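Local structure of precorrin-3 methylase (Rhodobacter capsulatus, 3NUT) at residues A68-A71 with L72-A76; A93-S96 with A97-A101; R155-H158 with A159-D163; R201-T205 with P206-I210; D217-P220 with E221-D224. The protein probably catalyses methyl transfer from S-adenosyl-L-methionine to a corrin precursor during adenosylcobalamin (vitamin B12) biosynthesis. All coordinates share one frame; numbering follows the deposited sequence.

Interaction 1 (A68-A71 with L72-A76)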
# COMPACT_ATOMS: atom_id res chain seq x y z
N ALA A 68 -3.17 14.92 -18.48
CA ALA A 68 -3.01 15.64 -17.22
C ALA A 68 -2.96 17.14 -17.46
O ALA A 68 -3.59 17.89 -16.75
CB ALA A 68 -1.77 15.16 -16.48
N THR A 69 -2.23 17.56 -18.49
CA THR A 69 -2.20 18.95 -18.95
C THR A 69 -3.61 19.41 -19.31
O THR A 69 -4.04 20.52 -18.98
CB THR A 69 -1.22 19.09 -20.17
OG1 THR A 69 0.09 18.60 -19.80
CG2 THR A 69 -1.12 20.53 -20.65
N HIS A 70 -4.35 18.53 -19.99
CA HIS A 70 -5.70 18.88 -20.38
C HIS A 70 -6.60 19.03 -19.17
O HIS A 70 -7.43 19.94 -19.12
CB HIS A 70 -6.25 17.84 -21.33
CG HIS A 70 -7.67 18.09 -21.75
ND1 HIS A 70 -8.60 17.07 -21.85
CD2 HIS A 70 -8.31 19.23 -22.10
CE1 HIS A 70 -9.75 17.59 -22.26
NE2 HIS A 70 -9.60 18.89 -22.41
N ALA A 71 -6.42 18.13 -18.21
CA ALA A 71 -7.12 18.21 -16.94
C ALA A 71 -6.87 19.57 -16.27
O ALA A 71 -7.79 20.20 -15.77
CB ALA A 71 -6.68 17.07 -16.03
N LEU A 72 -5.60 20.00 -16.26
CA LEU A 72 -5.23 21.29 -15.68
C LEU A 72 -5.90 22.44 -16.42
O LEU A 72 -6.31 23.42 -15.79
CB LEU A 72 -3.72 21.50 -15.68
CG LEU A 72 -2.79 20.62 -14.85
CD1 LEU A 72 -1.37 21.01 -15.23
CD2 LEU A 72 -3.02 20.86 -13.35
N GLU A 73 -6.03 22.30 -17.74
CA GLU A 73 -6.58 23.37 -18.57
C GLU A 73 -8.05 23.55 -18.31
O GLU A 73 -8.55 24.68 -18.35
CB GLU A 73 -6.39 23.10 -20.06
CG GLU A 73 -4.95 23.29 -20.58
CD GLU A 73 -4.73 22.63 -21.95
OE1 GLU A 73 -5.71 22.16 -22.57
OE2 GLU A 73 -3.59 22.57 -22.42
N MET A 74 -8.74 22.43 -18.07
CA MET A 74 -10.18 22.47 -17.81
C MET A 74 -10.42 23.08 -16.42
O MET A 74 -11.35 23.85 -16.24
CB MET A 74 -10.80 21.08 -17.88
CG MET A 74 -10.77 20.38 -19.25
SD MET A 74 -11.42 18.63 -19.12
CE MET A 74 -13.01 19.03 -19.62
N ALA A 75 -9.56 22.74 -15.46
CA ALA A 75 -9.70 23.25 -14.12
C ALA A 75 -9.59 24.76 -14.13
O ALA A 75 -10.19 25.44 -13.30
CB ALA A 75 -8.67 22.63 -13.19
N ALA A 76 -8.86 25.30 -15.10
CA ALA A 76 -8.69 26.74 -15.24
C ALA A 76 -9.93 27.38 -15.85
O ALA A 76 -10.15 28.58 -15.67
CB ALA A 76 -7.46 27.07 -16.07
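Leu72 returns to Ala68 as the first of four successive i to i+4 pairs in this piece of the alpha-helix 65-76, which packs on the parallel sheet through strand 80-85. The backbone repeat is plain: the N-H groups of Leu72, Glu73, Met74 and Ala75 each bond to the carbonyl four residues earlier. Leu72 leans back over the preceding turn, its CG 3.4 Å from Ala68 O, while its branches belong to the buried side, where Leu98 of helix 94-104 meets it. Glu73 comes next, on the exposed side. With CG beside its own backbone N (chi1 -74°) and the chain extended beyond, the acid runs back along the helix: CG lies 3.3 Å from Thr69 O, and OE2 stops 3.7 Å from the methyl CG2 of Thr69. Its other oxygen, OE1, sits near the plane of the His70 ring, 3.9 Å from CD2, with the carboxylate and the ring steeply inclined at 75°. This is contact without a hydrogen bond. Met74 approaches the same imidazole over a face, a Met-aromatic contact in which SD is 4.0 Å from the ring centroid. Its inner part lies alongside the ring too, CG being 3.7 Å from His70 NE2. Ala75 closes the series with a smaller touch, its CB 3.7 Å from Ala71 O.

Interaction 2 (A93-S96 with A97-A101)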
# COMPACT_ATOMS: atom_id res chain seq x y z
N ALA A 93 0.91 5.27 -11.42
CA ALA A 93 -0.39 5.76 -11.87
C ALA A 93 -0.38 7.26 -12.09
O ALA A 93 0.68 7.84 -12.28
CB ALA A 93 -1.52 5.33 -10.89
N MET A 94 -1.55 7.88 -12.09
CA MET A 94 -1.71 9.22 -12.65
C MET A 94 -1.28 10.41 -11.76
O MET A 94 -1.08 11.53 -12.27
CB MET A 94 -3.16 9.39 -13.15
CG MET A 94 -3.42 8.83 -14.56
SD MET A 94 -2.43 9.64 -15.85
CE MET A 94 -2.97 11.33 -15.73
N ALA A 95 -1.16 10.21 -10.46
CA ALA A 95 -0.79 11.30 -9.57
C ALA A 95 0.59 11.88 -9.94
O ALA A 95 0.73 13.11 -10.06
CB ALA A 95 -0.86 10.90 -8.11
N SER A 96 1.57 11.00 -10.12
CA SER A 96 2.91 11.35 -10.63
C SER A 96 2.92 12.18 -11.92
O SER A 96 3.59 13.22 -12.00
CB SER A 96 3.71 10.08 -10.92
OG SER A 96 4.74 9.93 -9.98
N ALA A 97 2.21 11.68 -12.92
CA ALA A 97 2.07 12.31 -14.20
C ALA A 97 1.43 13.69 -14.11
O ALA A 97 1.78 14.58 -14.86
CB ALA A 97 1.24 11.44 -15.11
N LEU A 98 0.47 13.85 -13.21
CA LEU A 98 -0.15 15.16 -13.02
C LEU A 98 0.89 16.17 -12.52
O LEU A 98 0.92 17.32 -12.99
CB LEU A 98 -1.36 15.10 -12.07
CG LEU A 98 -1.97 16.45 -11.62
CD1 LEU A 98 -2.56 17.20 -12.82
CD2 LEU A 98 -3.04 16.25 -10.53
N PHE A 99 1.73 15.74 -11.59
CA PHE A 99 2.76 16.62 -11.04
C PHE A 99 3.88 16.84 -12.05
O PHE A 99 4.45 17.95 -12.10
CB PHE A 99 3.26 16.14 -9.67
CG PHE A 99 2.19 16.15 -8.63
CD1 PHE A 99 1.60 17.34 -8.25
CD2 PHE A 99 1.71 14.97 -8.08
CE1 PHE A 99 0.58 17.36 -7.32
CE2 PHE A 99 0.71 14.98 -7.15
CZ PHE A 99 0.13 16.15 -6.77
N GLU A 100 4.15 15.83 -12.87
CA GLU A 100 4.97 16.06 -14.07
C GLU A 100 4.38 17.07 -15.07
O GLU A 100 5.11 17.94 -15.54
CB GLU A 100 5.35 14.77 -14.79
CG GLU A 100 6.40 14.00 -14.06
CD GLU A 100 6.62 12.59 -14.64
OE1 GLU A 100 6.18 11.62 -13.97
OE2 GLU A 100 7.23 12.48 -15.73
N ALA A 101 3.10 16.97 -15.41
CA ALA A 101 2.51 17.96 -16.29
C ALA A 101 2.50 19.36 -15.67
O ALA A 101 2.72 20.33 -16.35
CB ALA A 101 1.10 17.56 -16.70
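Glu100 folds back over the carbonyl of Ser96, one helical turn earlier, and its side chain can be followed atom by atom along that group. CB lies 3.6 Å from Ser96 O. CG keeps the same 3.6 Å from Ser96 O, because the first torsion turns it away from the Glu100 carbonyl carbon, toward the preceding turn. CD is a little further off, and at the tip OE1 comes to 3.6 Å from Ser96 O, an approach of two acceptors that brings no bond. What ties the two residues is the backbone: Glu100 N reaches Ser96 O at 2.8 Å, with the donor in the carbonyl plane and an N-H...O angle of 163°. Two residues earlier Leu98 N likewise bonds to Met94 O at 2.9 Å. Met94, bent at chi2 and chi3, curls until SD is 4.2 Å from Ala97 CB, an apolar touch on the side that meets helix 65-76. Tyr244 of the second subunit packs on Glu100, and Trp242 of that subunit meets the Phe99 ring. Together these contacts form the opening turns of helix 94-104, buried between sheet and subunit interface, with Ala93 just ahead of it lining the S-adenosyl-L-homocysteine pocket.

Interaction 3 (R155-H158 with A159-D163)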
# COMPACT_ATOMS: atom_id res chain seq x y z
N ARG A 155 17.34 -3.04 -8.96
CA ARG A 155 16.26 -3.03 -7.98
C ARG A 155 16.00 -4.46 -7.52
O ARG A 155 15.92 -4.71 -6.31
CB ARG A 155 14.97 -2.40 -8.53
CG ARG A 155 15.06 -0.90 -8.82
CD ARG A 155 14.70 -0.05 -7.60
NE ARG A 155 15.01 1.38 -7.74
CZ ARG A 155 14.44 2.20 -8.63
NH1 ARG A 155 13.53 1.72 -9.49
NH2 ARG A 155 14.77 3.50 -8.65
N LEU A 156 15.88 -5.38 -8.47
CA LEU A 156 15.61 -6.78 -8.12
C LEU A 156 16.63 -7.34 -7.16
O LEU A 156 16.28 -7.81 -6.10
CB LEU A 156 15.54 -7.66 -9.36
CG LEU A 156 14.24 -7.91 -10.11
CD1 LEU A 156 12.97 -7.66 -9.26
CD2 LEU A 156 14.23 -7.08 -11.35
N ARG A 157 17.91 -7.26 -7.53
CA ARG A 157 19.00 -7.85 -6.71
C ARG A 157 19.11 -7.26 -5.31
O ARG A 157 19.38 -7.99 -4.35
CB ARG A 157 20.35 -7.80 -7.43
CG ARG A 157 20.35 -8.51 -8.78
CD ARG A 157 21.75 -8.60 -9.38
NE ARG A 157 21.72 -9.37 -10.62
CZ ARG A 157 21.79 -10.69 -10.67
NH1 ARG A 157 21.91 -11.39 -9.56
NH2 ARG A 157 21.73 -11.31 -11.85
N HIS A 158 18.90 -5.95 -5.17
CA HIS A 158 18.91 -5.36 -3.84
C HIS A 158 17.71 -5.72 -2.94
O HIS A 158 17.84 -5.76 -1.71
CB HIS A 158 19.09 -3.86 -3.94
CG HIS A 158 20.49 -3.48 -4.27
ND1 HIS A 158 21.49 -3.48 -3.33
CD2 HIS A 158 21.07 -3.12 -5.44
CE1 HIS A 158 22.63 -3.13 -3.90
NE2 HIS A 158 22.39 -2.90 -5.18
N ALA A 159 16.56 -6.00 -3.54
CA ALA A 159 15.38 -6.38 -2.78
C ALA A 159 15.62 -7.83 -2.33
O ALA A 159 15.37 -8.18 -1.18
CB ALA A 159 14.12 -6.27 -3.65
N ALA A 160 16.16 -8.62 -3.24
CA ALA A 160 16.60 -9.97 -2.94
C ALA A 160 17.58 -9.99 -1.78
O ALA A 160 17.41 -10.78 -0.85
CB ALA A 160 17.20 -10.63 -4.18
N ARG A 161 18.58 -9.11 -1.81
CA ARG A 161 19.69 -9.19 -0.85
C ARG A 161 19.33 -8.64 0.52
O ARG A 161 19.82 -9.13 1.53
CB ARG A 161 20.98 -8.54 -1.39
CG ARG A 161 21.65 -9.31 -2.53
CD ARG A 161 22.78 -8.51 -3.19
NE ARG A 161 23.14 -9.04 -4.51
CZ ARG A 161 24.01 -8.47 -5.35
NH1 ARG A 161 24.61 -7.34 -5.02
NH2 ARG A 161 24.26 -9.01 -6.53
N GLY A 162 18.46 -7.63 0.55
CA GLY A 162 17.95 -7.07 1.80
C GLY A 162 16.90 -7.98 2.40
O GLY A 162 16.44 -7.77 3.52
N ASP A 163 16.54 -9.01 1.65
CA ASP A 163 15.54 -9.99 2.08
C ASP A 163 14.16 -9.33 2.27
O ASP A 163 13.41 -9.68 3.19
CB ASP A 163 15.98 -10.74 3.35
CG ASP A 163 15.07 -11.94 3.66
OD1 ASP A 163 14.71 -12.67 2.70
OD2 ASP A 163 14.70 -12.14 4.84
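Ala159 and Ala160 make the tight half of this helical contact, both pressed back on Leu156. Ala160 N bonds to Leu156 O at 3.0 Å in an almost straight line, 172° at the hydrogen, whereas Ala159 N divides itself between Arg155 O and a weak bond to Leu156 O. Ala159 CB is 3.6 Å from both Arg155 O and Leu156 O, on the buried flank facing strands 137-141 and 165-169. On the exposed side, the base of Arg161 is still close, CG 3.2 Å from Arg157 O, but its far end touches more loosely: NH2 is 3.8 Å from Arg157 CD, and Arg157 CB lies over one face of the Arg161 guanidinium. The two guanidinium planes are 47° apart, and their nearness is readily explained: both form salt bridges to Glu190, and Arg157 also to Glu189. His158 turns outward to its counterpart, His158 of the second subunit. Gly162 N to His158 O is the last i to i+4 bond; Asp163 N then reaches Ala160 O, an i to i+3 step. Asp163, first to leave helical angles and at positive phi (63°), belongs to a Schellman motif closing the helix of the beta-alpha-beta unit 137-141, 149-161, 165-169.

Interaction 4 (R201-T205 with P206-I210). With SAH (S-adenosyl-L-homocysteine), chain E.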
# COMPACT_ATOMS: atom_id res chain seq x y z
N ARG A 201 -4.45 -13.29 -9.60
CA ARG A 201 -5.03 -12.88 -10.85
C ARG A 201 -6.40 -12.30 -10.60
O ARG A 201 -7.24 -12.93 -9.95
CB ARG A 201 -5.09 -14.10 -11.79
CG ARG A 201 -5.89 -13.88 -13.06
CD ARG A 201 -6.12 -15.18 -13.85
NE ARG A 201 -7.39 -15.14 -14.59
CZ ARG A 201 -7.61 -14.37 -15.65
NH1 ARG A 201 -6.66 -13.55 -16.12
NH2 ARG A 201 -8.80 -14.41 -16.26
N ALA A 202 -6.63 -11.11 -11.13
CA ALA A 202 -7.96 -10.49 -11.16
C ALA A 202 -8.54 -10.39 -9.76
O ALA A 202 -9.69 -10.76 -9.51
CB ALA A 202 -8.93 -11.27 -12.09
N VAL A 203 -7.71 -9.88 -8.86
CA VAL A 203 -8.04 -9.88 -7.44
C VAL A 203 -9.26 -8.98 -7.17
O VAL A 203 -9.32 -7.86 -7.65
CB VAL A 203 -6.82 -9.48 -6.61
CG1 VAL A 203 -7.19 -9.35 -5.15
CG2 VAL A 203 -5.76 -10.53 -6.77
N THR A 204 -10.21 -9.54 -6.42
CA THR A 204 -11.50 -8.93 -6.03
C THR A 204 -12.56 -8.97 -7.12
O THR A 204 -13.63 -8.38 -6.98
CB THR A 204 -11.40 -7.45 -5.49
OG1 THR A 204 -11.32 -6.55 -6.59
CG2 THR A 204 -10.23 -7.26 -4.55
N THR A 205 -12.25 -9.62 -8.24
CA THR A 205 -13.22 -9.74 -9.32
C THR A 205 -13.74 -11.17 -9.26
O THR A 205 -13.22 -11.99 -8.48
CB THR A 205 -12.63 -9.50 -10.72
OG1 THR A 205 -12.01 -10.71 -11.17
CG2 THR A 205 -11.63 -8.34 -10.74
N PRO A 206 -14.78 -11.48 -10.07
CA PRO A 206 -15.31 -12.83 -9.95
C PRO A 206 -14.38 -13.86 -10.60
O PRO A 206 -14.53 -15.06 -10.35
CB PRO A 206 -16.66 -12.72 -10.65
CG PRO A 206 -17.02 -11.23 -10.51
CD PRO A 206 -15.70 -10.61 -10.82
N GLU A 207 -13.41 -13.38 -11.37
CA GLU A 207 -12.41 -14.24 -11.98
C GLU A 207 -11.07 -14.18 -11.25
O GLU A 207 -10.02 -14.45 -11.82
CB GLU A 207 -12.27 -13.98 -13.50
CG GLU A 207 -12.24 -12.50 -13.93
CD GLU A 207 -13.63 -11.90 -14.20
OE1 GLU A 207 -13.78 -10.66 -14.04
OE2 GLU A 207 -14.56 -12.64 -14.59
N GLN A 208 -11.11 -13.82 -9.97
CA GLN A 208 -9.94 -13.92 -9.10
C GLN A 208 -9.45 -15.37 -8.92
O GLN A 208 -10.23 -16.27 -8.61
CB GLN A 208 -10.23 -13.29 -7.73
CG GLN A 208 -9.20 -13.71 -6.66
CD GLN A 208 -9.41 -13.05 -5.33
OE1 GLN A 208 -9.51 -11.83 -5.24
NE2 GLN A 208 -9.48 -13.85 -4.29
N ALA A 209 -8.14 -15.56 -9.10
CA ALA A 209 -7.51 -16.87 -8.93
C ALA A 209 -6.07 -16.68 -8.45
O ALA A 209 -5.33 -15.81 -8.93
CB ALA A 209 -7.55 -17.67 -10.23
N ILE A 210 -5.69 -17.49 -7.49
CA ILE A 210 -4.42 -17.29 -6.83
C ILE A 210 -3.69 -18.61 -6.71
O ILE A 210 -4.21 -19.57 -6.14
CB ILE A 210 -4.60 -16.65 -5.44
CG1 ILE A 210 -5.17 -15.23 -5.59
CG2 ILE A 210 -3.27 -16.61 -4.67
CD1 ILE A 210 -5.42 -14.54 -4.29
N SAH E . -2.42 2.26 -9.38
CA SAH E . -2.52 0.78 -9.52
CB SAH E . -1.29 0.22 -10.26
CG SAH E . -1.35 0.53 -11.76
SD SAH E . -0.32 -0.54 -12.74
C SAH E . -2.58 0.25 -8.14
O SAH E . -2.32 1.07 -7.27
OXT SAH E . -2.86 -0.93 -7.82
C5' SAH E . -1.45 -1.83 -13.21
C4' SAH E . -0.99 -3.20 -12.69
O4' SAH E . -1.43 -3.37 -11.34
C3' SAH E . -1.51 -4.44 -13.44
O3' SAH E . -0.66 -4.88 -14.51
C2' SAH E . -1.53 -5.51 -12.37
O2' SAH E . -0.22 -6.06 -12.13
C1' SAH E . -1.90 -4.71 -11.13
N9 SAH E . -3.36 -4.75 -10.87
C8 SAH E . -4.23 -3.72 -10.95
N7 SAH E . -5.49 -4.14 -10.62
C5 SAH E . -5.44 -5.46 -10.32
C6 SAH E . -6.39 -6.53 -9.88
N6 SAH E . -7.71 -6.29 -9.69
N1 SAH E . -5.91 -7.78 -9.68
C2 SAH E . -4.60 -8.06 -9.86
N3 SAH E . -3.69 -7.14 -10.26
C4 SAH E . -4.04 -5.85 -10.50
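The adenine of S-adenosyl-L-homocysteine meets Val203 along its N1 and N6 side: Val203 N donates to N1 at 2.9 Å, lying close to the mean plane of the base, and N6 donates to Val203 O at 3.0 Å. One residue thus reads both groups through its backbone alone, while its CG2 branch approaches the ring obliquely near C2. The amide of Gln208 is the second flat group. Its OE1 takes the N-H of Thr204 in the carbonyl plane at 2.7 Å, nearly straight at 165°, and also rests 3.4 Å from Val203 CG1. The Gln208 chain reaches this far because CG is opposite its own backbone N (chi1 164°) and the chain stays extended beyond it. The guanidinium of Arg201 has Glu207 O placed obliquely to it, with no bond.

Behind these groups the chain makes two turns, type II from Ala202 to Thr205 and type I from Thr205 to Gln208. Thr205 OG1 serves both: it donates to Ala202 O at 2.9 Å and accepts from Glu207 N at 3.0 Å, the latter an ST turn. Thr205 N also reaches Ala202 O, from the same face of that carbonyl as OG1. At the base, Arg201 and Ala209 form an antiparallel hydrogen-bonded pair, Arg201 N to Ala209 O at 2.8 Å, with the reverse bond beside it. Together with the backbone bonds, a side-chain amide and a threonine hydroxyl help to hold this beta-hairpin connection between strands 196-201 and 209-214, whose type II turn carries Val203 to the adenine in the S-adenosyl-L-homocysteine site.

Interaction 5 (D217-P220 with E221-D224)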
# COMPACT_ATOMS: atom_id res chain seq x y z
N ASP A 217 9.72 -23.98 -9.23
CA ASP A 217 8.64 -24.54 -10.05
C ASP A 217 7.91 -23.53 -10.94
O ASP A 217 7.04 -23.91 -11.74
CB ASP A 217 7.62 -25.22 -9.15
CG ASP A 217 8.04 -26.61 -8.73
OD1 ASP A 217 8.21 -27.47 -9.63
OD2 ASP A 217 8.18 -26.86 -7.51
N ALA A 218 8.27 -22.25 -10.78
CA ALA A 218 7.55 -21.14 -11.41
C ALA A 218 8.00 -20.88 -12.84
O ALA A 218 9.17 -21.03 -13.16
CB ALA A 218 7.72 -19.88 -10.58
N THR A 219 7.04 -20.51 -13.70
CA THR A 219 7.31 -20.13 -15.09
C THR A 219 6.58 -18.79 -15.41
O THR A 219 5.59 -18.45 -14.75
CB THR A 219 6.85 -21.23 -16.08
OG1 THR A 219 5.43 -21.36 -16.02
CG2 THR A 219 7.46 -22.58 -15.74
N PRO A 220 7.07 -18.02 -16.41
CA PRO A 220 6.52 -16.67 -16.63
C PRO A 220 5.07 -16.63 -17.10
O PRO A 220 4.34 -15.69 -16.78
CB PRO A 220 7.45 -16.05 -17.69
CG PRO A 220 8.02 -17.21 -18.41
CD PRO A 220 8.16 -18.33 -17.37
N GLU A 221 4.64 -17.65 -17.85
CA GLU A 221 3.28 -17.69 -18.37
C GLU A 221 2.24 -17.90 -17.26
O GLU A 221 1.04 -18.02 -17.54
CB GLU A 221 3.16 -18.72 -19.51
CG GLU A 221 3.12 -20.20 -19.09
CD GLU A 221 4.50 -20.79 -18.82
OE1 GLU A 221 5.52 -20.07 -19.01
OE2 GLU A 221 4.57 -21.97 -18.40
N MET A 222 2.72 -17.94 -16.01
CA MET A 222 1.84 -17.97 -14.84
C MET A 222 1.26 -16.59 -14.53
O MET A 222 0.22 -16.49 -13.89
CB MET A 222 2.58 -18.51 -13.63
CG MET A 222 2.73 -19.99 -13.70
SD MET A 222 3.58 -20.66 -12.28
CE MET A 222 3.48 -22.41 -12.69
N ALA A 223 1.94 -15.55 -15.01
CA ALA A 223 1.47 -14.18 -14.90
C ALA A 223 0.85 -13.70 -16.23
O ALA A 223 1.27 -14.14 -17.29
CB ALA A 223 2.63 -13.27 -14.50
N ASP A 224 -0.16 -12.82 -16.14
CA ASP A 224 -0.58 -11.97 -17.28
C ASP A 224 -0.74 -10.53 -16.79
O ASP A 224 -0.29 -10.21 -15.69
CB ASP A 224 -1.85 -12.47 -17.98
CG ASP A 224 -2.90 -12.98 -17.01
OD1 ASP A 224 -3.35 -12.22 -16.12
OD2 ASP A 224 -3.30 -14.16 -17.16
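Thr219 and Met222 are joined across a short 3-10 turn, Met222 N bonding to Thr219 O at 3.2 Å. Ala223 N repeats the i to i+3 step on Pro220 O at 3.0 Å. Both donors stand well above the carbonyl planes, 46° and 44° out, consistent with the tight i to i+3 turn. The chain enters extended through Ala218 and Thr219, bends at Pro220, and leaves extended at Ala223.

The side chains follow this bend. Thr219 OG1 donates to Glu221 OE2 at 2.6 Å, only two residues on, and meets that oxygen from above the carboxylate plane. Glu221 gets there by doubling back: CG sits between its backbone N and carbonyl carbon (chi1 76°) and the chain bends again at chi2, so that the acid crosses obliquely over the start of the turn. OE1 then lies 3.6 Å from CD of the Pro220 ring. Met222, by contrast, is extended and runs back beside the segment 217-219: CB is 3.2 Å from Thr219 O, SD 3.7 Å from Thr219 N, and CE 4.0 Å from Asp217 O. Val213 and Phe199 receive Met222 from the neighbouring strands, and Pro220 packs on Phe180, Thr181 and Leu184 of helix 179-190.

Pro220, Met222 and Ala223 thus face largely apolar neighbours, whereas the Thr219-Glu221 pair is on the outer, more exposed side. Glu221 touches a crystal neighbour, so its pose may owe something to the lattice. In this pose the threonine hydroxyl is turned to the acid and gives it one neutral donor, which would probably favour a charged carboxylate, although an approach so far from the carboxylate plane is not the usual one.

In the fold
Interactions 1 and 2 belong together: helices 65-76 and 94-104 touch, Leu72 CD2 coming 3.7 Å from Leu98 CD1, beside the parallel sheet. Both are largely buried, but only interaction 2 of this pair reaches the second subunit. Interaction 3, about 39 Å from interaction 1 between centres and across the chain's centre, is another helical contact at the subunit interface, richer in charge. Interactions 4 and 5 lie in partly exposed loops, the latter with a short 3-10 turn, joined by a long, weak ion pair between Arg201 NH1 and Asp224 OD1. The helices share regular i to i+4 bonds; the loops add side-chain oxygens to their turn bonds, and interaction 4 alone bonds the adenine.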